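Local coordinates for Phi class glutathione transferase GSTF1 (Populus tremula x Populus tremuloides, PDB 4RI6), which probably catalyses the conjugation of glutathione to electrophilic substrates, releasing a halide from organic halides, as a Phi class detoxification enzyme, at residues L144-L157 and L185-I199. Residues are numbered along the deposited sequence; the frame is centred on the assembly and turned at random.
Sequences LDIYEQKLGQTRFL and LFTSRKNVNRWWTEI
Glu148 holds the first turn of helix 190-199 through its carboxylate: OE2 takes the Asn191 N-H on its syn lone pair at 2.8 Å, and OE1 takes Val192 N at 2.8 Å. Glu148 has CG anti to the backbone N (chi1 179°), and a bend at chi2 brings the carboxylate to these backbone N-H groups and lays it, nearly parallel, against the side-chain amide of Asn191, whose ND2 turns back to Glu148 O almost straight (176°). Arg189, at the N-cap position, grips Asp145 OD1 side-on with NE and NH2, both from above the carboxylate plane, while NH1 reaches Leu185 O. With an alanine here, Asp145 would probably lose its charge partner, Leu185 O its side-chain donor and Leu144 CB the methylene packed against it. Helices 144-150 and 190-199, whose axes cross at 80°, belong to the all-helical C-terminal domain of the glutathione transferase fold; Arg194 ties the second to the chain leaving the first, NH1 and NH2 converging on Leu151 O and NH2 also bonding Arg155 O. Arg155 forms a side-on salt bridge with Glu198, NE to OE1 and NH2 to OE2 (2.8 Å). Leu151 CD1 lies over one face of Trp195, whose NE1 Asp166 holds. Leu144 CD1 sits 4.0 Å above the Phe186 ring centre, and Ile199 CG2 meets the Phe156 ring edge.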
ATOM      1  N   LEU A 144      -8.994  -9.480 -11.530  1.00 16.28           N
ATOM      2  CA  LEU A 144      -8.442  -9.737 -12.865  1.00 16.10           C
ATOM      3  C   LEU A 144      -9.463  -9.500 -13.977  1.00 16.87           C
ATOM      4  O   LEU A 144      -9.066  -9.202 -15.110  1.00 17.05           O
ATOM      5  CB  LEU A 144      -7.877 -11.151 -12.931  1.00 16.80           C
ATOM      6  CG  LEU A 144      -6.639 -11.352 -12.035  1.00 17.62           C
ATOM      7  CD1 LEU A 144      -6.191 -12.810 -12.079  1.00 17.78           C
ATOM      8  CD2 LEU A 144      -5.463 -10.421 -12.431  1.00 18.49           C
ATOM      9  N   ASP A 145     -10.764  -9.559 -13.669  1.00 16.46           N
ATOM     10  CA  ASP A 145     -11.778  -9.167 -14.663  1.00 16.49           C
ATOM     11  C   ASP A 145     -11.670  -7.666 -14.965  1.00 16.30           C
ATOM     12  O   ASP A 145     -11.906  -7.228 -16.096  1.00 18.15           O
ATOM     13  CB  ASP A 145     -13.198  -9.498 -14.191  1.00 17.61           C
ATOM     14  CG  ASP A 145     -13.527 -10.985 -14.217  1.00 19.56           C
ATOM     15  OD1 ASP A 145     -12.906 -11.746 -14.999  1.00 19.44           O
ATOM     16  OD2 ASP A 145     -14.466 -11.376 -13.457  1.00 20.79           O
ATOM     17  N   ILE A 146     -11.335  -6.877 -13.948  1.00 15.95           N
ATOM     18  CA  ILE A 146     -11.128  -5.452 -14.133  1.00 16.54           C
ATOM     19  C   ILE A 146      -9.839  -5.195 -14.903  1.00 16.48           C
ATOM     20  O   ILE A 146      -9.807  -4.368 -15.823  1.00 18.09           O
ATOM     21  CB  ILE A 146     -11.115  -4.722 -12.789  1.00 17.75           C
ATOM     22  CG1 ILE A 146     -12.482  -4.878 -12.139  1.00 18.76           C
ATOM     23  CG2 ILE A 146     -10.745  -3.257 -12.983  1.00 18.05           C
ATOM     24  CD1 ILE A 146     -12.540  -4.481 -10.726  1.00 22.19           C
ATOM     25  N   TYR A 147      -8.788  -5.943 -14.579  1.00 15.62           N
ATOM     26  CA  TYR A 147      -7.543  -5.834 -15.323  1.00 16.07           C
ATOM     27  C   TYR A 147      -7.745  -6.233 -16.773  1.00 17.03           C
ATOM     28  O   TYR A 147      -7.148  -5.650 -17.653  1.00 17.28           O
ATOM     29  CB  TYR A 147      -6.444  -6.706 -14.722  1.00 16.19           C
ATOM     30  CG  TYR A 147      -5.830  -6.252 -13.416  1.00 16.26           C
ATOM     31  CD1 TYR A 147      -6.416  -5.270 -12.624  1.00 17.35           C
ATOM     32  CD2 TYR A 147      -4.630  -6.808 -12.988  1.00 16.50           C
ATOM     33  CE1 TYR A 147      -5.820  -4.886 -11.428  1.00 16.54           C
ATOM     34  CE2 TYR A 147      -4.045  -6.426 -11.819  1.00 16.47           C
ATOM     35  CZ  TYR A 147      -4.640  -5.464 -11.045  1.00 16.82           C
ATOM     36  OH  TYR A 147      -4.023  -5.103  -9.876  1.00 17.57           O
ATOM     37  N   GLU A 148      -8.565  -7.250 -17.011  1.00 16.79           N
ATOM     38  CA  GLU A 148      -8.815  -7.708 -18.377  1.00 17.44           C
ATOM     39  C   GLU A 148      -9.364  -6.564 -19.231  1.00 18.38           C
ATOM     40  O   GLU A 148      -8.979  -6.392 -20.374  1.00 18.81           O
ATOM     41  CB  GLU A 148      -9.776  -8.892 -18.377  1.00 18.07           C
ATOM     42  CG  GLU A 148     -10.120  -9.424 -19.781  1.00 18.77           C
ATOM     43  CD  GLU A 148      -8.927 -10.036 -20.498  1.00 19.14           C
ATOM     44  OE1 GLU A 148      -7.895 -10.265 -19.832  1.00 19.69           O
ATOM     45  OE2 GLU A 148      -9.033 -10.291 -21.726  1.00 19.23           O
ATOM     46  N   GLN A 149     -10.260  -5.770 -18.648  0.57 19.09           N
ATOM     47  CA  GLN A 149     -10.836  -4.637 -19.355  0.57 21.41           C
ATOM     48  C   GLN A 149      -9.777  -3.539 -19.577  0.57 20.95           C
ATOM     49  O   GLN A 149      -9.606  -3.038 -20.688  0.57 20.77           O
ATOM     50  CB  GLN A 149     -12.072  -4.114 -18.584  0.57 25.46           C
ATOM     51  CG  GLN A 149     -13.239  -5.143 -18.554  0.57 32.63           C
ATOM     52  CD  GLN A 149     -14.344  -4.884 -17.502  0.57 37.97           C
ATOM     53  OE1 GLN A 149     -14.076  -4.652 -16.320  0.57 39.45           O
ATOM     54  NE2 GLN A 149     -15.601  -4.977 -17.942  0.57 40.53           N
ATOM     55  N   LYS A 150      -9.041  -3.204 -18.527  1.00 19.49           N
ATOM     56  CA  LYS A 150      -7.988  -2.200 -18.590  1.00 20.02           C
ATOM     57  C   LYS A 150      -6.930  -2.546 -19.629  1.00 18.88           C
ATOM     58  O   LYS A 150      -6.484  -1.688 -20.410  1.00 19.24           O
ATOM     59  CB  LYS A 150      -7.337  -2.061 -17.209  1.00 21.51           C
ATOM     60  CG  LYS A 150      -6.231  -1.001 -17.108  1.00 22.53           C
ATOM     61  CD  LYS A 150      -6.822   0.410 -17.222  1.00 24.82           C
ATOM     62  CE  LYS A 150      -5.775   1.543 -17.132  1.00 26.87           C
ATOM     63  NZ  LYS A 150      -4.898   1.609 -18.313  1.00 28.93           N
ATOM     64  N   LEU A 151      -6.526  -3.810 -19.633  1.00 17.44           N
ATOM     65  CA  LEU A 151      -5.438  -4.260 -20.503  1.00 17.35           C
ATOM     66  C   LEU A 151      -5.912  -4.481 -21.959  1.00 18.04           C
ATOM     67  O   LEU A 151      -5.115  -4.757 -22.844  1.00 18.66           O
ATOM     68  CB  LEU A 151      -4.790  -5.516 -19.916  1.00 17.05           C
ATOM     69  CG  LEU A 151      -4.035  -5.216 -18.612  1.00 17.12           C
ATOM     70  CD1 LEU A 151      -3.753  -6.477 -17.865  1.00 17.06           C
ATOM     71  CD2 LEU A 151      -2.756  -4.451 -18.873  1.00 17.92           C
ATOM     72  N   GLY A 152      -7.207  -4.308 -22.204  1.00 18.16           N
ATOM     73  CA  GLY A 152      -7.701  -4.174 -23.562  1.00 19.55           C
ATOM     74  C   GLY A 152      -7.573  -2.763 -24.097  1.00 20.96           C
ATOM     75  O   GLY A 152      -7.710  -2.549 -25.301  1.00 23.67           O
ATOM     76  N   GLN A 153      -7.305  -1.808 -23.201  1.00 19.72           N
ATOM     77  CA  GLN A 153      -7.190  -0.397 -23.548  1.00 21.49           C
ATOM     78  C   GLN A 153      -5.736   0.019 -23.646  1.00 21.10           C
ATOM     79  O   GLN A 153      -5.355   0.759 -24.542  1.00 23.53           O
ATOM     80  CB  GLN A 153      -7.913   0.462 -22.500  1.00 24.44           C
ATOM     81  CG  GLN A 153      -9.396   0.172 -22.410  1.00 28.43           C
ATOM     82  CD  GLN A 153     -10.093   0.796 -21.191  1.00 34.08           C
ATOM     83  OE1 GLN A 153      -9.482   1.121 -20.147  1.00 36.18           O
ATOM     84  NE2 GLN A 153     -11.404   0.942 -21.315  1.00 36.35           N
ATOM     85  N   THR A 154      -4.930  -0.464 -22.702  1.00 19.17           N
ATOM     86  CA  THR A 154      -3.503  -0.157 -22.654  1.00 18.96           C
ATOM     87  C   THR A 154      -2.706  -1.445 -22.634  1.00 18.45           C
ATOM     88  O   THR A 154      -3.209  -2.495 -22.245  1.00 19.08           O
ATOM     89  CB  THR A 154      -3.136   0.689 -21.431  1.00 20.81           C
ATOM     90  OG1 THR A 154      -3.580   0.033 -20.249  1.00 21.17           O
ATOM     91  CG2 THR A 154      -3.789   2.052 -21.526  1.00 21.63           C
ATOM     92  N   ARG A 155      -1.450  -1.350 -23.041  1.00 17.66           N
ATOM     93  CA  ARG A 155      -0.590  -2.512 -23.131  1.00 17.33           C
ATOM     94  C   ARG A 155      -0.168  -3.017 -21.754  1.00 17.60           C
ATOM     95  O   ARG A 155      -0.083  -4.227 -21.515  1.00 17.57           O
ATOM     96  CB  ARG A 155       0.646  -2.167 -23.974  1.00 18.79           C
ATOM     97  CG  ARG A 155       1.584  -3.307 -24.224  1.00 20.27           C
ATOM     98  CD  ARG A 155       2.680  -2.839 -25.151  1.00 19.47           C
ATOM     99  NE  ARG A 155       3.805  -3.759 -25.151  1.00 19.53           N
ATOM    100  CZ  ARG A 155       5.074  -3.415 -25.346  1.00 20.58           C
ATOM    101  NH1 ARG A 155       5.413  -2.162 -25.590  1.00 21.14           N
ATOM    102  NH2 ARG A 155       6.011  -4.348 -25.304  1.00 21.70           N
ATOM    103  N   PHE A 156       0.121  -2.070 -20.869  1.00 17.94           N
ATOM    104  CA  PHE A 156       0.489  -2.347 -19.492  1.00 18.09           C
ATOM    105  C   PHE A 156      -0.546  -1.693 -18.590  1.00 18.46           C
ATOM    106  O   PHE A 156      -1.457  -1.020 -19.080  1.00 18.76           O
ATOM    107  CB  PHE A 156       1.900  -1.828 -19.213  1.00 18.43           C
ATOM    108  CG  PHE A 156       2.956  -2.480 -20.069  1.00 18.79           C
ATOM    109  CD1 PHE A 156       3.498  -3.714 -19.713  1.00 18.53           C
ATOM    110  CD2 PHE A 156       3.418  -1.859 -21.217  1.00 19.76           C
ATOM    111  CE1 PHE A 156       4.450  -4.335 -20.509  1.00 19.45           C
ATOM    112  CE2 PHE A 156       4.397  -2.475 -22.009  1.00 20.28           C
ATOM    113  CZ  PHE A 156       4.908  -3.712 -21.641  1.00 19.95           C
ATOM    114  N   LEU A 157      -0.447  -1.897 -17.280  1.00 17.91           N
ATOM    115  CA  LEU A 157      -1.541  -1.429 -16.428  1.00 17.56           C
ATOM    116  C   LEU A 157      -1.735   0.071 -16.513  1.00 19.27           C
ATOM    117  O   LEU A 157      -2.867   0.543 -16.557  1.00 20.95           O
ATOM    118  CB  LEU A 157      -1.303  -1.813 -14.974  1.00 17.79           C
ATOM    119  CG  LEU A 157      -1.540  -3.276 -14.642  1.00 19.33           C
ATOM    120  CD1 LEU A 157      -1.129  -3.558 -13.223  1.00 20.36           C
ATOM    121  CD2 LEU A 157      -2.999  -3.682 -14.831  1.00 19.46           C
ATOM    122  N   LEU A 185      -6.309 -18.362 -13.609  1.00 18.75           N
ATOM    123  CA  LEU A 185      -6.816 -17.028 -13.306  1.00 18.75           C
ATOM    124  C   LEU A 185      -6.215 -15.988 -14.240  1.00 18.74           C
ATOM    125  O   LEU A 185      -6.894 -15.036 -14.658  1.00 18.73           O
ATOM    126  CB  LEU A 185      -6.527 -16.649 -11.844  1.00 19.11           C
ATOM    127  CG  LEU A 185      -7.334 -17.401 -10.801  1.00 20.33           C
ATOM    128  CD1 LEU A 185      -6.738 -17.196  -9.435  1.00 21.67           C
ATOM    129  CD2 LEU A 185      -8.803 -16.939 -10.844  1.00 21.70           C
ATOM    130  N   PHE A 186      -4.950 -16.200 -14.585  1.00 18.61           N
ATOM    131  CA  PHE A 186      -4.225 -15.317 -15.487  1.00 18.76           C
ATOM    132  C   PHE A 186      -4.335 -15.788 -16.938  1.00 19.34           C
ATOM    133  O   PHE A 186      -4.592 -14.991 -17.841  1.00 20.74           O
ATOM    134  CB  PHE A 186      -2.757 -15.245 -15.068  1.00 18.78           C
ATOM    135  CG  PHE A 186      -2.554 -14.650 -13.693  1.00 18.01           C
ATOM    136  CD1 PHE A 186      -2.711 -15.415 -12.545  1.00 18.06           C
ATOM    137  CD2 PHE A 186      -2.220 -13.314 -13.553  1.00 19.02           C
ATOM    138  CE1 PHE A 186      -2.522 -14.842 -11.280  1.00 18.15           C
ATOM    139  CE2 PHE A 186      -2.035 -12.750 -12.305  1.00 18.87           C
ATOM    140  CZ  PHE A 186      -2.183 -13.511 -11.174  1.00 18.39           C
ATOM    141  N   THR A 187      -4.171 -17.087 -17.161  1.00 19.05           N
ATOM    142  CA  THR A 187      -4.015 -17.573 -18.530  1.00 21.28           C
ATOM    143  C   THR A 187      -5.344 -17.683 -19.274  1.00 21.19           C
ATOM    144  O   THR A 187      -5.338 -17.684 -20.492  1.00 23.17           O
ATOM    145  CB  THR A 187      -3.297 -18.943 -18.584  1.00 23.41           C
ATOM    146  OG1 THR A 187      -4.090 -19.938 -17.927  1.00 24.33           O
ATOM    147  CG2 THR A 187      -1.925 -18.851 -17.922  1.00 23.72           C
ATOM    148  N   SER A 188      -6.478 -17.745 -18.553  1.00 20.83           N
ATOM    149  CA  SER A 188      -7.807 -17.855 -19.183  1.00 20.36           C
ATOM    150  C   SER A 188      -8.392 -16.506 -19.606  1.00 20.62           C
ATOM    151  O   SER A 188      -9.433 -16.450 -20.270  1.00 23.17           O
ATOM    152  CB  SER A 188      -8.804 -18.543 -18.254  1.00 21.80           C
ATOM    153  OG  SER A 188      -9.199 -17.687 -17.192  1.00 23.23           O
ATOM    154  N   ARG A 189      -7.704 -15.436 -19.245  1.00 19.07           N
ATOM    155  CA  ARG A 189      -8.114 -14.070 -19.565  1.00 18.88           C
ATOM    156  C   ARG A 189      -7.137 -13.539 -20.614  1.00 19.28           C
ATOM    157  O   ARG A 189      -5.961 -13.371 -20.339  1.00 20.59           O
ATOM    158  CB  ARG A 189      -8.102 -13.213 -18.293  1.00 18.46           C
ATOM    159  CG  ARG A 189      -9.245 -13.532 -17.350  1.00 19.10           C
ATOM    160  CD  ARG A 189      -9.114 -12.829 -15.984  1.00 18.72           C
ATOM    161  NE  ARG A 189     -10.336 -13.054 -15.230  1.00 18.42           N
ATOM    162  CZ  ARG A 189     -10.627 -14.167 -14.569  1.00 19.08           C
ATOM    163  NH1 ARG A 189      -9.735 -15.139 -14.438  1.00 19.47           N
ATOM    164  NH2 ARG A 189     -11.824 -14.314 -14.049  1.00 18.51           N
ATOM    165  N   LYS A 190      -7.608 -13.298 -21.829  1.00 18.78           N
ATOM    166  CA  LYS A 190      -6.680 -13.097 -22.934  0.63 21.02           C
ATOM    167  C   LYS A 190      -5.792 -11.861 -22.782  1.00 19.25           C
ATOM    168  O   LYS A 190      -4.594 -11.950 -23.014  1.00 19.37           O
ATOM    169  CB  LYS A 190      -7.431 -13.061 -24.283  0.63 24.86           C
ATOM    170  CG  LYS A 190      -8.189 -11.792 -24.631  0.63 27.98           C
ATOM    171  CD  LYS A 190      -8.630 -11.813 -26.094  0.63 30.34           C
ATOM    172  CE  LYS A 190      -9.346 -10.527 -26.475  0.63 31.31           C
ATOM    173  NZ  LYS A 190     -10.699 -10.469 -25.869  0.63 33.51           N
ATOM    174  N   ASN A 191      -6.334 -10.721 -22.381  1.00 17.07           N
ATOM    175  CA  ASN A 191      -5.481  -9.541 -22.225  1.00 16.35           C
ATOM    176  C   ASN A 191      -4.542  -9.676 -21.022  1.00 16.94           C
ATOM    177  O   ASN A 191      -3.392  -9.275 -21.093  1.00 16.82           O
ATOM    178  CB  ASN A 191      -6.314  -8.267 -22.093  1.00 16.78           C
ATOM    179  CG  ASN A 191      -7.182  -8.002 -23.297  1.00 18.33           C
ATOM    180  OD1 ASN A 191      -6.850  -8.378 -24.427  1.00 19.46           O
ATOM    181  ND2 ASN A 191      -8.306  -7.353 -23.058  1.00 19.68           N
ATOM    182  N   VAL A 192      -5.049 -10.218 -19.918  1.00 16.69           N
ATOM    183  CA  VAL A 192      -4.223 -10.473 -18.736  1.00 15.74           C
ATOM    184  C   VAL A 192      -3.112 -11.445 -19.091  1.00 16.54           C
ATOM    185  O   VAL A 192      -1.977 -11.277 -18.674  1.00 16.58           O
ATOM    186  CB  VAL A 192      -5.087 -11.015 -17.567  1.00 16.43           C
ATOM    187  CG1 VAL A 192      -4.229 -11.542 -16.417  1.00 16.95           C
ATOM    188  CG2 VAL A 192      -5.973  -9.905 -17.074  1.00 16.80           C
ATOM    189  N   ASN A 193      -3.434 -12.454 -19.885  1.00 17.57           N
ATOM    190  CA  ASN A 193      -2.430 -13.421 -20.269  1.00 17.80           C
ATOM    191  C   ASN A 193      -1.339 -12.795 -21.136  1.00 17.71           C
ATOM    192  O   ASN A 193      -0.168 -13.091 -20.975  1.00 17.67           O
ATOM    193  CB  ASN A 193      -3.079 -14.608 -20.991  1.00 18.86           C
ATOM    194  CG  ASN A 193      -2.069 -15.646 -21.386  1.00 21.03           C
ATOM    195  OD1 ASN A 193      -1.543 -16.378 -20.552  1.00 22.47           O
ATOM    196  ND2 ASN A 193      -1.791 -15.710 -22.672  1.00 21.78           N
ATOM    197  N   ARG A 194      -1.724 -11.900 -22.033  1.00 17.01           N
ATOM    198  CA  ARG A 194      -0.760 -11.186 -22.873  1.00 17.08           C
ATOM    199  C   ARG A 194       0.196 -10.372 -22.007  1.00 17.25           C
ATOM    200  O   ARG A 194       1.433 -10.446 -22.141  1.00 18.30           O
ATOM    201  CB  ARG A 194      -1.484 -10.261 -23.843  1.00 17.69           C
ATOM    202  CG  ARG A 194      -0.562  -9.464 -24.734  1.00 17.85           C
ATOM    203  CD  ARG A 194      -1.210  -8.200 -25.195  1.00 17.96           C
ATOM    204  NE  ARG A 194      -1.292  -7.216 -24.110  1.00 18.20           N
ATOM    205  CZ  ARG A 194      -2.379  -6.539 -23.780  1.00 18.17           C
ATOM    206  NH1 ARG A 194      -3.540  -6.764 -24.391  1.00 17.67           N
ATOM    207  NH2 ARG A 194      -2.312  -5.651 -22.802  1.00 17.96           N
ATOM    208  N   TRP A 195      -0.403  -9.580 -21.132  1.00 17.25           N
ATOM    209  CA  TRP A 195       0.330  -8.764 -20.188  1.00 17.45           C
ATOM    210  C   TRP A 195       1.264  -9.624 -19.341  1.00 18.06           C
ATOM    211  O   TRP A 195       2.443  -9.311 -19.221  1.00 18.22           O
ATOM    212  CB  TRP A 195      -0.672  -8.023 -19.320  1.00 16.97           C
ATOM    213  CG  TRP A 195      -0.175  -7.368 -18.073  1.00 16.92           C
ATOM    214  CD1 TRP A 195       0.522  -6.202 -17.976  1.00 17.52           C
ATOM    215  CD2 TRP A 195      -0.435  -7.793 -16.730  1.00 16.96           C
ATOM    216  NE1 TRP A 195       0.729  -5.885 -16.652  1.00 16.68           N
ATOM    217  CE2 TRP A 195       0.154  -6.844 -15.867  1.00 16.97           C
ATOM    218  CE3 TRP A 195      -1.097  -8.887 -16.177  1.00 18.18           C
ATOM    219  CZ2 TRP A 195       0.085  -6.949 -14.466  1.00 17.87           C
ATOM    220  CZ3 TRP A 195      -1.157  -8.998 -14.782  1.00 18.42           C
ATOM    221  CH2 TRP A 195      -0.573  -8.024 -13.949  1.00 18.31           C
ATOM    222  N   TRP A 196       0.730 -10.703 -18.767  1.00 18.34           N
ATOM    223  CA  TRP A 196       1.528 -11.596 -17.939  1.00 17.85           C
ATOM    224  C   TRP A 196       2.742 -12.128 -18.718  1.00 18.45           C
ATOM    225  O   TRP A 196       3.874 -12.194 -18.199  1.00 18.94           O
ATOM    226  CB  TRP A 196       0.705 -12.775 -17.404  1.00 18.56           C
ATOM    227  CG  TRP A 196       1.607 -13.603 -16.562  1.00 18.92           C
ATOM    228  CD1 TRP A 196       2.099 -14.827 -16.855  1.00 20.53           C
ATOM    229  CD2 TRP A 196       2.216 -13.210 -15.329  1.00 19.20           C
ATOM    230  NE1 TRP A 196       2.962 -15.236 -15.884  1.00 21.19           N
ATOM    231  CE2 TRP A 196       3.062 -14.258 -14.933  1.00 20.38           C
ATOM    232  CE3 TRP A 196       2.132 -12.073 -14.525  1.00 20.04           C
ATOM    233  CZ2 TRP A 196       3.812 -14.208 -13.771  1.00 20.53           C
ATOM    234  CZ3 TRP A 196       2.870 -12.030 -13.374  1.00 20.60           C
ATOM    235  CH2 TRP A 196       3.696 -13.090 -13.005  1.00 21.24           C
ATOM    236  N   THR A 197       2.501 -12.506 -19.968  1.00 19.34           N
ATOM    237  CA  THR A 197       3.562 -13.016 -20.814  1.00 20.62           C
ATOM    238  C   THR A 197       4.619 -11.946 -21.016  1.00 19.93           C
ATOM    239  O   THR A 197       5.805 -12.219 -20.894  1.00 20.85           O
ATOM    240  CB  THR A 197       2.998 -13.485 -22.159  1.00 22.43           C
ATOM    241  OG1 THR A 197       2.046 -14.531 -21.941  1.00 23.20           O
ATOM    242  CG2 THR A 197       4.079 -14.022 -23.034  1.00 23.07           C
ATOM    243  N   GLU A 198       4.207 -10.714 -21.296  1.00 18.19           N
ATOM    244  CA  GLU A 198       5.195  -9.665 -21.530  1.00 18.41           C
ATOM    245  C   GLU A 198       6.005  -9.355 -20.293  1.00 19.02           C
ATOM    246  O   GLU A 198       7.214  -9.217 -20.365  1.00 20.07           O
ATOM    247  CB  GLU A 198       4.546  -8.371 -22.027  1.00 18.84           C
ATOM    248  CG  GLU A 198       3.871  -8.483 -23.384  1.00 19.40           C
ATOM    249  CD  GLU A 198       4.031  -7.216 -24.185  1.00 21.21           C
ATOM    250  OE1 GLU A 198       3.012  -6.550 -24.495  1.00 20.89           O
ATOM    251  OE2 GLU A 198       5.195  -6.885 -24.524  1.00 23.20           O
ATOM    252  N   ILE A 199       5.356  -9.233 -19.145  1.00 19.65           N
ATOM    253  CA  ILE A 199       6.099  -8.762 -17.985  1.00 19.44           C
ATOM    254  C   ILE A 199       6.941  -9.880 -17.361  1.00 18.71           C
ATOM    255  O   ILE A 199       8.045  -9.612 -16.869  1.00 20.22           O
ATOM    256  CB  ILE A 199       5.169  -8.098 -16.929  1.00 19.27           C
ATOM    257  CG1 ILE A 199       4.170  -9.068 -16.289  1.00 19.28           C
ATOM    258  CG2 ILE A 199       4.474  -6.914 -17.564  1.00 19.72           C
ATOM    259  CD1 ILE A 199       3.404  -8.445 -15.080  1.00 19.15           C
TER
HETATM  260  O   HOH W   1     -11.011  -9.768 -23.276  1.00 24.97           O
HETATM  261  O   HOH W   2     -10.548 -13.064 -22.007  1.00 30.45           O
HETATM  262  O   HOH W   3       1.014  -6.575 -22.668  1.00 17.45           O